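Mannitol dehydrogenase (Pseudomonas fluorescens, PDB 1LJ8) binds NAD and probably catalyses the reversible oxidation of D-mannitol to D-fructose as a long-chain mannitol 2-dehydrogenase. Local coordinates at residues 204-207 with 208-212; 293-297 with 298-302; 362-365 with 366-369. One frame throughout, in Å; residues are numbered along the deposited sequence.

Contact 1 of 3, residues 204-207 with 208-212; sequences LAFA and ALHNA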
loop_
_atom_site.group_PDB
_atom_site.type_symbol
_atom_site.label_atom_id
_atom_site.label_comp_id
_atom_site.label_asym_id
_atom_site.label_seq_id
_atom_site.Cartn_x
_atom_site.Cartn_y
_atom_site.Cartn_z
ATOM N N LEU A 204 15.431 -5.177 -12.718
ATOM C CA LEU A 204 16.636 -5.772 -13.302
ATOM C C LEU A 204 16.363 -7.149 -13.855
ATOM O O LEU A 204 16.858 -7.486 -14.950
ATOM C CB LEU A 204 17.780 -5.850 -12.270
ATOM C CG LEU A 204 18.372 -4.494 -11.864
ATOM C CD1 LEU A 204 19.538 -4.765 -10.862
ATOM C CD2 LEU A 204 18.901 -3.717 -13.087
ATOM N N ALA A 205 15.585 -7.960 -13.141
ATOM C CA ALA A 205 15.271 -9.315 -13.620
ATOM C C ALA A 205 14.502 -9.228 -14.939
ATOM O O ALA A 205 14.754 -9.979 -15.907
ATOM C CB ALA A 205 14.453 -10.050 -12.617
ATOM N N PHE A 206 13.579 -8.279 -14.994
ATOM C CA PHE A 206 12.801 -8.094 -16.210
ATOM C C PHE A 206 13.707 -7.620 -17.355
ATOM O O PHE A 206 13.625 -8.136 -18.458
ATOM C CB PHE A 206 11.688 -7.058 -15.964
ATOM C CG PHE A 206 10.809 -6.841 -17.160
ATOM C CD1 PHE A 206 9.702 -7.659 -17.389
ATOM C CD2 PHE A 206 11.086 -5.814 -18.035
ATOM C CE1 PHE A 206 8.878 -7.441 -18.498
ATOM C CE2 PHE A 206 10.263 -5.581 -19.149
ATOM C CZ PHE A 206 9.174 -6.389 -19.371
ATOM N N ALA A 207 14.553 -6.640 -17.092
ATOM C CA ALA A 207 15.442 -6.105 -18.104
ATOM C C ALA A 207 16.367 -7.204 -18.645
ATOM O O ALA A 207 16.650 -7.244 -19.849
ATOM C CB ALA A 207 16.260 -4.950 -17.547
ATOM N N ALA A 208 16.804 -8.092 -17.750
ATOM C CA ALA A 208 17.690 -9.194 -18.123
ATOM C C ALA A 208 17.029 -10.141 -19.105
ATOM O O ALA A 208 17.731 -10.775 -19.921
ATOM C CB ALA A 208 18.144 -9.960 -16.875
ATOM N N LEU A 209 15.702 -10.278 -19.029
ATOM C CA LEU A 209 14.997 -11.132 -19.989
ATOM C C LEU A 209 14.987 -10.453 -21.381
ATOM O O LEU A 209 14.693 -11.100 -22.374
ATOM C CB LEU A 209 13.571 -11.428 -19.517
ATOM C CG LEU A 209 13.539 -12.284 -18.251
ATOM C CD1 LEU A 209 12.145 -12.243 -17.652
ATOM C CD2 LEU A 209 14.003 -13.715 -18.594
ATOM N N HIS A 210 15.294 -9.155 -21.442
ATOM C CA HIS A 210 15.408 -8.426 -22.722
ATOM C C HIS A 210 16.832 -8.599 -23.244
ATOM O O HIS A 210 17.060 -9.292 -24.239
ATOM C CB HIS A 210 15.143 -6.944 -22.538
ATOM C CG HIS A 210 13.698 -6.594 -22.619
ATOM N ND1 HIS A 210 12.997 -6.634 -23.803
ATOM C CD2 HIS A 210 12.812 -6.233 -21.667
ATOM C CE1 HIS A 210 11.736 -6.312 -23.578
ATOM N NE2 HIS A 210 11.597 -6.062 -22.289
ATOM N N ASN A 211 17.782 -7.916 -22.616
ATOM C CA ASN A 211 19.188 -8.067 -22.983
ATOM C C ASN A 211 20.060 -7.617 -21.839
ATOM O O ASN A 211 19.670 -6.753 -21.046
ATOM C CB ASN A 211 19.538 -7.313 -24.283
ATOM C CG ASN A 211 19.322 -5.816 -24.183
ATOM O OD1 ASN A 211 20.180 -5.085 -23.713
ATOM N ND2 ASN A 211 18.176 -5.355 -24.649
ATOM N N ALA A 212 21.223 -8.249 -21.725
ATOM C CA ALA A 212 22.150 -7.902 -20.669
ATOM C C ALA A 212 22.507 -6.425 -20.740
ATOM O O ALA A 212 22.674 -5.767 -19.715
ATOM C CB ALA A 212 23.414 -8.761 -20.778
#
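Ala208 stands in the last turn of helix 195-210 in the Rossmann domain, near the corner where the chain passes into helix 212-221. Ala208 N is 2.9 Å from Leu204 O with an N-H...O angle of 151°, a regular alpha-helical bond, and its CB rests beside the carbonyl oxygens of Leu204 and Ala205. Leu209 follows with two acceptors: Leu209 N reaches Ala205 O at 3.3 Å and, weakly, Phe206 O. Its CG also lies against Ala205 O, while its side chain touches Ala147.

At His210 the contact becomes aromatic. Phe206 sets its CG anti to the backbone N (chi1 -178°), which brings the benzene ring forward along the helix, and Phe206 CE2 meets His210 NE2 at 3.4 Å. CE2 arrives at the edge of the imidazole, in its plane; the pair is oblique, with ring planes inclined at 68° and the centroids of the two rings 5.2 Å apart. Phe206 and His210 both also pack on Leu156 of helix 150-157. An alanine at His210 would remove the imidazole and would probably leave a gap beside Phe206 CE2, with that ring less firmly fixed in its rotation.

The backbone closes on Ala207 O, which takes two bonds. His210 N is 2.8 Å from Ala207 O and comes from above the carbonyl plane, an i to i+3 bond consistent with a tightening turn, and Asn211 N lies nearly in line with the C=O bond. Asn211 is the N-cap of the next helix: its OD1 accepts a hydrogen bond from Leu214 N.

Contact 2 of 3, residues 293-297 with 298-302; sequences EMKIG and LLNGS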
loop_
_atom_site.group_PDB
_atom_site.type_symbol
_atom_site.label_atom_id
_atom_site.label_comp_id
_atom_site.label_asym_id
_atom_site.label_seq_id
_atom_site.Cartn_x
_atom_site.Cartn_y
_atom_site.Cartn_z
ATOM N N GLU A 293 10.889 -2.260 8.100
ATOM C CA GLU A 293 10.620 -3.628 8.608
ATOM C C GLU A 293 9.708 -3.543 9.829
ATOM O O GLU A 293 8.769 -4.351 9.992
ATOM C CB GLU A 293 11.937 -4.340 9.006
ATOM C CG GLU A 293 12.727 -4.818 7.803
ATOM C CD GLU A 293 14.186 -5.150 8.123
ATOM O OE1 GLU A 293 14.535 -5.201 9.327
ATOM O OE2 GLU A 293 14.967 -5.351 7.151
HETATM N N MSE A 294 10.022 -2.585 10.693
HETATM C CA MSE A 294 9.257 -2.325 11.907
HETATM C C MSE A 294 7.791 -1.967 11.637
HETATM O O MSE A 294 6.847 -2.508 12.253
HETATM C CB MSE A 294 9.872 -1.149 12.680
HETATM C CG MSE A 294 9.060 -0.741 13.880
HETATM SE SE MSE A 294 9.617 1.076 14.513
HETATM C CE MSE A 294 8.752 2.167 13.162
ATOM N N LYS A 295 7.587 -1.035 10.721
ATOM C CA LYS A 295 6.219 -0.622 10.426
ATOM C C LYS A 295 5.431 -1.737 9.760
ATOM O O LYS A 295 4.258 -1.984 10.084
ATOM C CB LYS A 295 6.261 0.602 9.517
ATOM C CG LYS A 295 4.846 1.068 9.158
ATOM C CD LYS A 295 4.645 1.069 7.706
ATOM C CE LYS A 295 3.254 1.621 7.345
ATOM N NZ LYS A 295 2.701 0.826 6.186
ATOM N N ILE A 296 6.056 -2.415 8.804
ATOM C CA ILE A 296 5.357 -3.506 8.115
ATOM C C ILE A 296 5.018 -4.637 9.120
ATOM O O ILE A 296 3.896 -5.177 9.136
ATOM C CB ILE A 296 6.224 -4.101 6.978
ATOM C CG1 ILE A 296 6.432 -3.055 5.846
ATOM C CG2 ILE A 296 5.537 -5.368 6.428
ATOM C CD1 ILE A 296 5.163 -2.743 5.089
ATOM N N GLY A 297 5.978 -4.991 9.974
ATOM C CA GLY A 297 5.740 -6.090 10.916
ATOM C C GLY A 297 4.683 -5.819 11.966
ATOM O O GLY A 297 3.841 -6.672 12.296
ATOM N N LEU A 298 4.735 -4.615 12.508
ATOM C CA LEU A 298 3.824 -4.203 13.562
ATOM C C LEU A 298 2.529 -3.577 13.084
ATOM O O LEU A 298 1.461 -3.980 13.537
ATOM C CB LEU A 298 4.547 -3.211 14.523
ATOM C CG LEU A 298 5.726 -3.834 15.305
ATOM C CD1 LEU A 298 6.452 -2.673 16.102
ATOM C CD2 LEU A 298 5.195 -4.933 16.269
ATOM N N LEU A 299 2.598 -2.590 12.195
ATOM C CA LEU A 299 1.344 -1.940 11.783
ATOM C C LEU A 299 0.598 -2.816 10.791
ATOM O O LEU A 299 -0.538 -3.238 11.048
ATOM C CB LEU A 299 1.626 -0.549 11.179
ATOM C CG LEU A 299 0.407 0.369 10.983
ATOM C CD1 LEU A 299 0.913 1.831 10.792
ATOM C CD2 LEU A 299 -0.410 -0.090 9.720
ATOM N N ASN A 300 1.237 -3.154 9.667
ATOM C CA ASN A 300 0.506 -3.972 8.694
ATOM C C ASN A 300 0.237 -5.375 9.198
ATOM O O ASN A 300 -0.801 -5.948 8.909
ATOM C CB ASN A 300 1.264 -3.964 7.363
ATOM C CG ASN A 300 1.386 -2.537 6.805
ATOM O OD1 ASN A 300 2.423 -1.880 6.943
ATOM N ND2 ASN A 300 0.318 -2.046 6.192
ATOM N N GLY A 301 1.188 -5.951 9.936
ATOM C CA GLY A 301 0.960 -7.254 10.500
ATOM C C GLY A 301 -0.252 -7.208 11.426
ATOM O O GLY A 301 -1.072 -8.121 11.387
ATOM N N SER A 302 -0.373 -6.174 12.274
ATOM C CA SER A 302 -1.528 -6.097 13.179
ATOM C C SER A 302 -2.820 -5.892 12.391
ATOM O O SER A 302 -3.873 -6.461 12.748
ATOM C CB SER A 302 -1.340 -4.937 14.185
ATOM O OG SER A 302 -0.353 -5.317 15.125
#
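Lys295 and Asn300 are five residues apart on helix 289-313, and Lys295 NZ comes to 2.8 Å from Asn300 OD1. Lys295 NZ lies in the carbonyl plane of Asn300, on a lone pair of OD1, at a C=O...N angle of 124°. Lys295 reaches it by leaving the backbone with CG anti to N (chi1 179°) and then bending at chi2 and chi4, so that its chain crosses that of Asn300 obliquely. On the way Lys295 CG passes Leu299 CB at 4.1 Å. Ile296 CD1 approaches Asn300 OD1 to 3.4 Å, placing a methyl group beside the polar pair.

One residue earlier, and so on another side of the helix, the contact is apolar: CG of Met294, a selenomethionine in this crystal, touches Leu298 CD1 at 3.9 Å, the two chains again crossing at a slant.

The backbone widens here. Lys295 O accepts from both Leu299 N (2.8 Å) and Asn300 N (3.3 Å), and Gly301 N skips to Ile296 O at 2.9 Å. Two successive bonds of the i to i+5 kind identify a pi-type turn. Lys295 NZ also bonds OD1 of Asn191, an NAD-binding residue, and the Lys295 side chain lies about 4 Å from the bound NAD. The arrangement is thus a pi bulge in a buried helix of the C-terminal domain, which brings Lys295 to the NAD site and Asn300 near the NAD-binding Glu133.

Contact 3 of 3, residues 362-365 with 366-369; sequences FSNQ and AIAD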
loop_
_atom_site.group_PDB
_atom_site.type_symbol
_atom_site.label_atom_id
_atom_site.label_comp_id
_atom_site.label_asym_id
_atom_site.label_seq_id
_atom_site.Cartn_x
_atom_site.Cartn_y
_atom_site.Cartn_z
ATOM N N PHE A 362 -5.106 3.227 15.375
ATOM C CA PHE A 362 -6.184 2.344 14.925
ATOM C C PHE A 362 -7.497 2.623 15.677
ATOM O O PHE A 362 -8.557 2.246 15.214
ATOM C CB PHE A 362 -5.857 0.859 15.172
ATOM C CG PHE A 362 -4.818 0.271 14.250
ATOM C CD1 PHE A 362 -4.524 -1.090 14.349
ATOM C CD2 PHE A 362 -4.122 1.040 13.332
ATOM C CE1 PHE A 362 -3.538 -1.673 13.536
ATOM C CE2 PHE A 362 -3.120 0.479 12.512
ATOM C CZ PHE A 362 -2.833 -0.883 12.621
ATOM N N SER A 363 -7.405 3.259 16.854
ATOM C CA SER A 363 -8.585 3.580 17.675
ATOM C C SER A 363 -9.279 4.858 17.226
ATOM O O SER A 363 -10.357 5.218 17.750
ATOM C CB SER A 363 -8.176 3.682 19.166
ATOM O OG SER A 363 -7.603 2.445 19.605
ATOM N N ASN A 364 -8.671 5.544 16.253
ATOM C CA ASN A 364 -9.251 6.783 15.673
ATOM C C ASN A 364 -10.677 6.461 15.170
ATOM O O ASN A 364 -10.896 5.720 14.209
ATOM C CB ASN A 364 -8.319 7.236 14.527
ATOM C CG ASN A 364 -8.811 8.466 13.785
ATOM O OD1 ASN A 364 -9.959 8.898 13.913
ATOM N ND2 ASN A 364 -7.921 9.025 12.967
ATOM N N GLN A 365 -11.691 7.010 15.823
ATOM C CA GLN A 365 -13.053 6.672 15.410
ATOM C C GLN A 365 -13.524 7.498 14.230
ATOM O O GLN A 365 -14.311 7.022 13.416
ATOM C CB GLN A 365 -14.049 6.896 16.567
ATOM C CG GLN A 365 -13.556 6.378 17.923
ATOM C CD GLN A 365 -13.834 4.902 18.149
ATOM O OE1 GLN A 365 -14.976 4.451 18.016
ATOM N NE2 GLN A 365 -12.784 4.133 18.503
ATOM N N ALA A 366 -13.034 8.726 14.131
ATOM C CA ALA A 366 -13.505 9.615 13.069
ATOM C C ALA A 366 -13.113 9.175 11.664
ATOM O O ALA A 366 -13.862 9.402 10.726
ATOM C CB ALA A 366 -12.972 10.994 13.318
ATOM N N ILE A 367 -11.942 8.546 11.539
ATOM C CA ILE A 367 -11.418 8.148 10.217
ATOM C C ILE A 367 -12.245 7.094 9.498
ATOM O O ILE A 367 -12.321 7.075 8.261
ATOM C CB ILE A 367 -9.918 7.713 10.360
ATOM C CG1 ILE A 367 -9.177 7.627 8.996
ATOM C CG2 ILE A 367 -9.868 6.374 11.080
ATOM C CD1 ILE A 367 -9.204 8.912 8.168
ATOM N N ALA A 368 -12.857 6.186 10.236
ATOM C CA ALA A 368 -13.690 5.168 9.624
ATOM C C ALA A 368 -12.997 4.394 8.476
ATOM O O ALA A 368 -13.469 4.318 7.333
ATOM C CB ALA A 368 -15.032 5.806 9.143
ATOM N N ASP A 369 -11.875 3.777 8.818
ATOM C CA ASP A 369 -11.122 2.984 7.856
ATOM C C ASP A 369 -11.779 1.618 7.717
ATOM O O ASP A 369 -12.074 0.928 8.700
ATOM C CB ASP A 369 -9.665 2.872 8.332
ATOM C CG ASP A 369 -8.773 2.216 7.286
ATOM O OD1 ASP A 369 -9.217 2.197 6.128
ATOM O OD2 ASP A 369 -7.664 1.739 7.634
#
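Asn364 holds CG anti to its own N (chi1 177°) with the amide turned only slightly about chi2, and Ile367 places CG1 anti to N, which puts CG2 in the crowded position between the backbone N and the carbonyl carbon. These torsions lay the amide of Asn364 against CB and the CG2 methyl of Ile367, the two side chains meeting at about a right angle. Ile367 CB is 3.5 Å from Asn364 ND2, and Ile367 CG2 is 3.6 Å from Asn364 CG.

The same amide grips the backbone. Ile367 N donates to Asn364 OD1 at 3.1 Å with an N-H...O angle of 151°, but from above the carbonyl plane, 57° out of it. A side-chain oxygen taking the N-H three residues on resembles an N-cap, but no regular helix follows at once; it is a side-chain-closed turn in the loop between helices 351-362 and 371-375. The backbone of Gln365, Ala366 and Ile367 nonetheless keeps helix-like angles before Ala368 turns into the left-handed region.

Gln365 bends at chi2 to fold back, Gln365 NE2 reaching Ser363 O at 2.8 Å, while OE1 is taken by Asn323. Asp90 receives the N-H groups of Gln365 and Ala366 through its two carboxylate oxygens, and Asn364 ND2 bonds Leu88 O. Both ends of the buried Asn364 amide therefore have partners, which fixes its flip: the oxygen faces the turn and the nitrogen faces the loop of Leu88.

In the fold
Contact 1 lies in the Rossmann domain, its centre about 26 Å from the centre of the chain, and is partly exposed, whereas contacts 2 and 3 belong to the C-terminal domain; of these, contact 2 is buried nearer the centre and contact 3 partly buried. Contacts 1 and 3 sit on opposite sides of the chain's centre, about 32 Å apart at their nearest atoms. Contacts 2 and 3 touch directly, Leu299 O lying 3.6 Å from Phe362 CZ, so helix 289-313 packs against the end of helix 351-362. The chemistry follows place: an oblique aromatic pair at a peripheral helix corner, a lysine-to-asparagine hydrogen bond beside NAD, and an asparagine-closed turn in a connecting loop.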